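Rbam17540 (Bacillus amyloliquefaciens, PDB 2YOY) probably cleaves cellulose oxidatively as a copper-dependent lytic polysaccharide monooxygenase of the CBM33 type. Local coordinates at residues Y30-G42 against A57-L70. Residues are numbered along the deposited sequence; the frame is centred on the assembly and turned at random.
Sequences YGSVIDNPQSVEG and ASANGGSGQIDFGL. With EDO (1,2-ethanediol), chain D.
Ser-32 N donates to Asp-67 OD2 at 2.9 Å, from above the carboxylate plane, and weakly to Asp-67 OD1. The latter oxygen also takes a bond from Gly-69 N, closing an Asx turn. A water donates to Asp-67 OD1 at 2.6 Å and to Tyr-30 O, and accepts from Val-33 N. Ser-32 OG weakly returns the link by accepting from Asp-67 N.

Behind this polar edge, Val-33 CG1 packs across Leu-70 CD2 at 3.9 Å, while Ile-66 puts CG2 beside Val-33 and CD1 against Val-40 CG2.

Near the copper site, Ser-63 OG donates to Glu-41 O at 2.6 Å from above the carbonyl plane. Glu-41 CG lies anti to the backbone N (chi1 -174°), and the extended chain carries Glu-41 OE1 to Gln-65 NE2 at 3.0 Å. The carboxylate and amide planes are 52° apart. Glu-41 OE2 takes a bond from a 1,2-ethanediol, probably from the crystallisation liquor. Gln-65 NE2 also donates to Gly-62 O at 2.8 Å, almost straight and in the amide plane. This leaves OE1 of Gln-65 to bond His-1, a copper ligand. A leucine in place of Gln-65 would probably leave Glu-41 OE1 and His-1 NE2 without these mates.

The Glu-41 side chain lies about 5 Å from the copper. Through its bond to His-1, the Gln-65 amide probably acts as a second-shell group of the metal site.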
loop_
_atom_site.group_PDB
_atom_site.type_symbol
_atom_site.label_atom_id
_atom_site.label_comp_id
_atom_site.label_asym_id
_atom_site.label_seq_id
_atom_site.Cartn_x
_atom_site.Cartn_y
_atom_site.Cartn_z
ATOM N N TYR A 30 -10.162 -7.569 -7.704
ATOM C CA TYR A 30 -8.804 -7.170 -7.355
ATOM C C TYR A 30 -7.743 -7.491 -8.422
ATOM O O TYR A 30 -6.631 -6.927 -8.381
ATOM C CB TYR A 30 -8.340 -7.914 -6.066
ATOM C CG TYR A 30 -9.073 -7.543 -4.807
ATOM C CD1 TYR A 30 -10.255 -8.197 -4.429
ATOM C CD2 TYR A 30 -8.588 -6.516 -3.974
ATOM C CE1 TYR A 30 -10.925 -7.846 -3.260
ATOM C CE2 TYR A 30 -9.244 -6.149 -2.816
ATOM C CZ TYR A 30 -10.425 -6.799 -2.472
ATOM O OH TYR A 30 -11.095 -6.437 -1.331
ATOM N N GLY A 31 -8.052 -8.420 -9.328
ATOM C CA GLY A 31 -7.056 -9.044 -10.189
ATOM C C GLY A 31 -6.201 -10.087 -9.512
ATOM O O GLY A 31 -6.511 -10.528 -8.408
ATOM N N SER A 32 -5.125 -10.497 -10.170
ATOM C CA SER A 32 -4.352 -11.652 -9.747
ATOM C C SER A 32 -3.561 -11.539 -8.435
ATOM O O SER A 32 -3.004 -12.548 -7.934
ATOM C CB SER A 32 -3.393 -12.055 -10.870
ATOM O OG SER A 32 -2.494 -10.992 -11.168
ATOM N N VAL A 33 -3.502 -10.336 -7.866
ATOM C CA VAL A 33 -2.876 -10.162 -6.580
ATOM C C VAL A 33 -3.483 -11.015 -5.479
ATOM O O VAL A 33 -2.822 -11.235 -4.488
ATOM C CB VAL A 33 -2.857 -8.655 -6.166
ATOM C CG1 VAL A 33 -4.260 -8.148 -5.798
ATOM C CG2 VAL A 33 -1.882 -8.439 -5.031
ATOM N N ILE A 34 -4.734 -11.488 -5.638
ATOM C CA ILE A 34 -5.353 -12.265 -4.602
ATOM C C ILE A 34 -4.512 -13.488 -4.161
ATOM O O ILE A 34 -4.624 -13.936 -3.002
ATOM C CB ILE A 34 -6.788 -12.696 -4.984
ATOM C CG1 ILE A 34 -6.775 -13.722 -6.151
ATOM C CG2 ILE A 34 -7.694 -11.482 -5.191
ATOM C CD1 ILE A 34 -8.145 -14.216 -6.550
ATOM N N ASP A 35 -3.663 -13.991 -5.067
ATOM C CA ASP A 35 -2.859 -15.171 -4.816
ATOM C C ASP A 35 -1.505 -14.837 -4.239
ATOM O O ASP A 35 -0.870 -15.727 -3.656
ATOM C CB ASP A 35 -2.665 -15.965 -6.119
ATOM C CG ASP A 35 -3.846 -16.845 -6.448
ATOM O OD1 ASP A 35 -4.724 -17.031 -5.592
ATOM O OD2 ASP A 35 -3.893 -17.363 -7.577
ATOM N N ASN A 36 -1.093 -13.569 -4.373
ATOM C CA ASN A 36 0.248 -13.130 -4.033
ATOM C C ASN A 36 0.238 -11.696 -3.535
ATOM O O ASN A 36 0.851 -10.791 -4.142
ATOM C CB ASN A 36 1.153 -13.235 -5.268
ATOM C CG ASN A 36 1.377 -14.685 -5.701
ATOM O OD1 ASN A 36 1.858 -15.512 -4.897
ATOM N ND2 ASN A 36 1.046 -14.990 -6.932
ATOM N N PRO A 37 -0.426 -11.476 -2.401
ATOM C CA PRO A 37 -0.491 -10.099 -1.855
ATOM C C PRO A 37 0.873 -9.516 -1.459
ATOM O O PRO A 37 1.014 -8.290 -1.306
ATOM C CB PRO A 37 -1.426 -10.248 -0.649
ATOM C CG PRO A 37 -1.263 -11.706 -0.241
ATOM C CD PRO A 37 -1.131 -12.448 -1.537
ATOM N N GLN A 38 1.863 -10.388 -1.258
ATOM C CA GLN A 38 3.247 -9.993 -0.956
ATOM C C GLN A 38 4.066 -9.465 -2.120
ATOM O O GLN A 38 5.215 -9.086 -1.925
ATOM C CB GLN A 38 4.011 -11.207 -0.330
ATOM C CG GLN A 38 4.349 -12.346 -1.308
ATOM C CD GLN A 38 3.244 -13.392 -1.447
ATOM O OE1 GLN A 38 2.091 -13.159 -1.080
ATOM N NE2 GLN A 38 3.603 -14.570 -1.988
ATOM N N SER A 39 3.482 -9.415 -3.321
ATOM C CA SER A 39 4.270 -9.174 -4.532
ATOM C C SER A 39 3.959 -7.866 -5.220
ATOM O O SER A 39 4.158 -7.798 -6.399
ATOM C CB SER A 39 4.108 -10.354 -5.509
ATOM O OG SER A 39 4.418 -11.570 -4.841
ATOM N N VAL A 40 3.534 -6.825 -4.484
ATOM C CA VAL A 40 3.274 -5.500 -5.142
ATOM C C VAL A 40 4.594 -4.677 -5.218
ATOM O O VAL A 40 4.845 -3.690 -4.488
ATOM C CB VAL A 40 2.125 -4.747 -4.471
ATOM C CG1 VAL A 40 1.660 -3.592 -5.379
ATOM C CG2 VAL A 40 0.950 -5.628 -4.201
ATOM N N GLU A 41 5.452 -5.159 -6.099
ATOM C CA GLU A 41 6.861 -4.761 -6.178
ATOM C C GLU A 41 7.166 -3.945 -7.412
ATOM O O GLU A 41 6.895 -4.374 -8.525
ATOM C CB GLU A 41 7.710 -6.017 -6.225
ATOM C CG GLU A 41 9.203 -5.771 -6.174
ATOM C CD GLU A 41 10.014 -7.052 -6.183
ATOM O OE1 GLU A 41 9.428 -8.141 -6.387
ATOM O OE2 GLU A 41 11.248 -6.947 -5.990
ATOM N N GLY A 42 7.752 -2.769 -7.215
ATOM C CA GLY A 42 8.115 -1.901 -8.332
ATOM C C GLY A 42 9.437 -1.221 -8.060
ATOM O O GLY A 42 10.115 -1.509 -7.056
ATOM N N ALA A 57 -0.845 1.848 -7.197
ATOM C CA ALA A 57 -1.450 0.780 -6.421
ATOM C C ALA A 57 -0.994 -0.614 -6.861
ATOM O O ALA A 57 -0.856 -1.484 -6.031
ATOM C CB ALA A 57 -2.948 0.921 -6.444
ATOM N N SER A 58 -0.725 -0.845 -8.144
ATOM C CA SER A 58 -0.266 -2.155 -8.616
ATOM C C SER A 58 1.260 -2.239 -8.682
ATOM O O SER A 58 1.818 -3.288 -9.033
ATOM C CB SER A 58 -0.830 -2.468 -9.985
ATOM O OG SER A 58 -0.171 -1.724 -10.980
ATOM N N ALA A 59 1.945 -1.141 -8.341
ATOM C CA ALA A 59 3.381 -1.023 -8.552
ATOM C C ALA A 59 3.759 -1.390 -9.997
ATOM O O ALA A 59 4.728 -2.105 -10.261
ATOM C CB ALA A 59 4.146 -1.880 -7.513
ATOM N N ASN A 60 2.978 -0.860 -10.935
ATOM C CA ASN A 60 3.106 -1.177 -12.360
ATOM C C ASN A 60 3.116 -2.705 -12.636
ATOM O O ASN A 60 4.008 -3.244 -13.296
ATOM C CB ASN A 60 4.332 -0.470 -12.930
ATOM C CG ASN A 60 4.187 -0.169 -14.411
ATOM O OD1 ASN A 60 3.171 -0.489 -15.013
ATOM N ND2 ASN A 60 5.227 0.391 -15.009
ATOM N N GLY A 61 2.108 -3.390 -12.116
ATOM C CA GLY A 61 1.940 -4.825 -12.289
ATOM C C GLY A 61 2.897 -5.662 -11.479
ATOM O O GLY A 61 3.217 -6.768 -11.845
ATOM N N GLY A 62 3.421 -5.098 -10.415
ATOM C CA GLY A 62 4.330 -5.839 -9.575
ATOM C C GLY A 62 5.552 -6.440 -10.274
ATOM O O GLY A 62 5.977 -7.534 -9.933
ATOM N N SER A 63 6.064 -5.721 -11.265
ATOM C CA SER A 63 7.270 -6.082 -11.986
ATOM C C SER A 63 7.039 -7.412 -12.681
ATOM O O SER A 63 7.880 -8.315 -12.622
ATOM C CB SER A 63 8.456 -6.147 -11.020
ATOM O OG SER A 63 8.594 -4.899 -10.362
ATOM N N GLY A 64 5.854 -7.537 -13.283
ATOM C CA GLY A 64 5.427 -8.806 -13.882
ATOM C C GLY A 64 4.757 -9.859 -12.992
ATOM O O GLY A 64 4.293 -10.857 -13.517
ATOM N N GLN A 65 4.680 -9.662 -11.664
ATOM C CA GLN A 65 4.143 -10.677 -10.769
ATOM C C GLN A 65 2.632 -10.700 -10.613
ATOM O O GLN A 65 2.112 -11.691 -10.216
ATOM C CB GLN A 65 4.802 -10.577 -9.381
ATOM C CG GLN A 65 6.285 -10.845 -9.455
ATOM C CD GLN A 65 7.011 -10.473 -8.195
ATOM O OE1 GLN A 65 7.433 -11.344 -7.423
ATOM N NE2 GLN A 65 7.154 -9.184 -7.968
ATOM N N ILE A 66 1.954 -9.597 -10.961
ATOM C CA ILE A 66 0.546 -9.432 -10.809
ATOM C C ILE A 66 0.089 -8.611 -12.023
ATOM O O ILE A 66 0.889 -8.256 -12.881
ATOM C CB ILE A 66 0.129 -8.691 -9.482
ATOM C CG1 ILE A 66 0.767 -7.305 -9.408
ATOM C CG2 ILE A 66 0.523 -9.486 -8.263
ATOM C CD1 ILE A 66 0.409 -6.487 -8.165
ATOM N N ASP A 67 -1.204 -8.378 -12.104
ATOM C CA ASP A 67 -1.777 -7.578 -13.229
ATOM C C ASP A 67 -2.041 -6.142 -12.734
ATOM O O ASP A 67 -1.475 -5.738 -11.728
ATOM C CB ASP A 67 -3.039 -8.253 -13.762
ATOM C CG ASP A 67 -4.095 -8.479 -12.692
ATOM O OD1 ASP A 67 -4.085 -7.763 -11.666
ATOM O OD2 ASP A 67 -4.945 -9.399 -12.858
ATOM N N PHE A 68 -2.883 -5.377 -13.432
ATOM C CA PHE A 68 -3.134 -3.988 -13.105
ATOM C C PHE A 68 -4.454 -3.792 -12.346
ATOM O O PHE A 68 -4.930 -2.653 -12.244
ATOM C CB PHE A 68 -3.174 -3.086 -14.362
ATOM C CG PHE A 68 -1.887 -3.053 -15.148
ATOM C CD1 PHE A 68 -0.687 -2.841 -14.527
ATOM C CD2 PHE A 68 -1.905 -3.237 -16.531
ATOM C CE1 PHE A 68 0.507 -2.852 -15.237
ATOM C CE2 PHE A 68 -0.731 -3.231 -17.260
ATOM C CZ PHE A 68 0.478 -3.036 -16.613
ATOM N N GLY A 69 -5.030 -4.870 -11.790
ATOM C CA GLY A 69 -6.309 -4.770 -11.095
ATOM C C GLY A 69 -6.418 -3.759 -9.938
ATOM O O GLY A 69 -7.462 -3.172 -9.755
ATOM N N LEU A 70 -5.338 -3.608 -9.194
ATOM C CA LEU A 70 -5.305 -2.701 -8.075
ATOM C C LEU A 70 -5.384 -1.214 -8.495
ATOM O O LEU A 70 -5.722 -0.361 -7.675
ATOM C CB LEU A 70 -4.134 -2.933 -7.195
ATOM C CG LEU A 70 -4.157 -4.290 -6.500
ATOM C CD1 LEU A 70 -2.801 -4.450 -5.839
ATOM C CD2 LEU A 70 -5.276 -4.419 -5.478
HETATM C C1 EDO D . 13.364 -7.787 -3.640
HETATM O O1 EDO D . 14.071 -6.788 -4.390
HETATM C C2 EDO D . 13.290 -9.136 -4.355
HETATM O O2 EDO D . 12.725 -9.035 -5.665
HETATM O O HOH W 1 -4.062 -7.677 -9.071
HETATM O O HOH W 2 -0.070 -12.946 -9.263
HETATM O O HOH W 3 5.028 -13.642 -6.804
#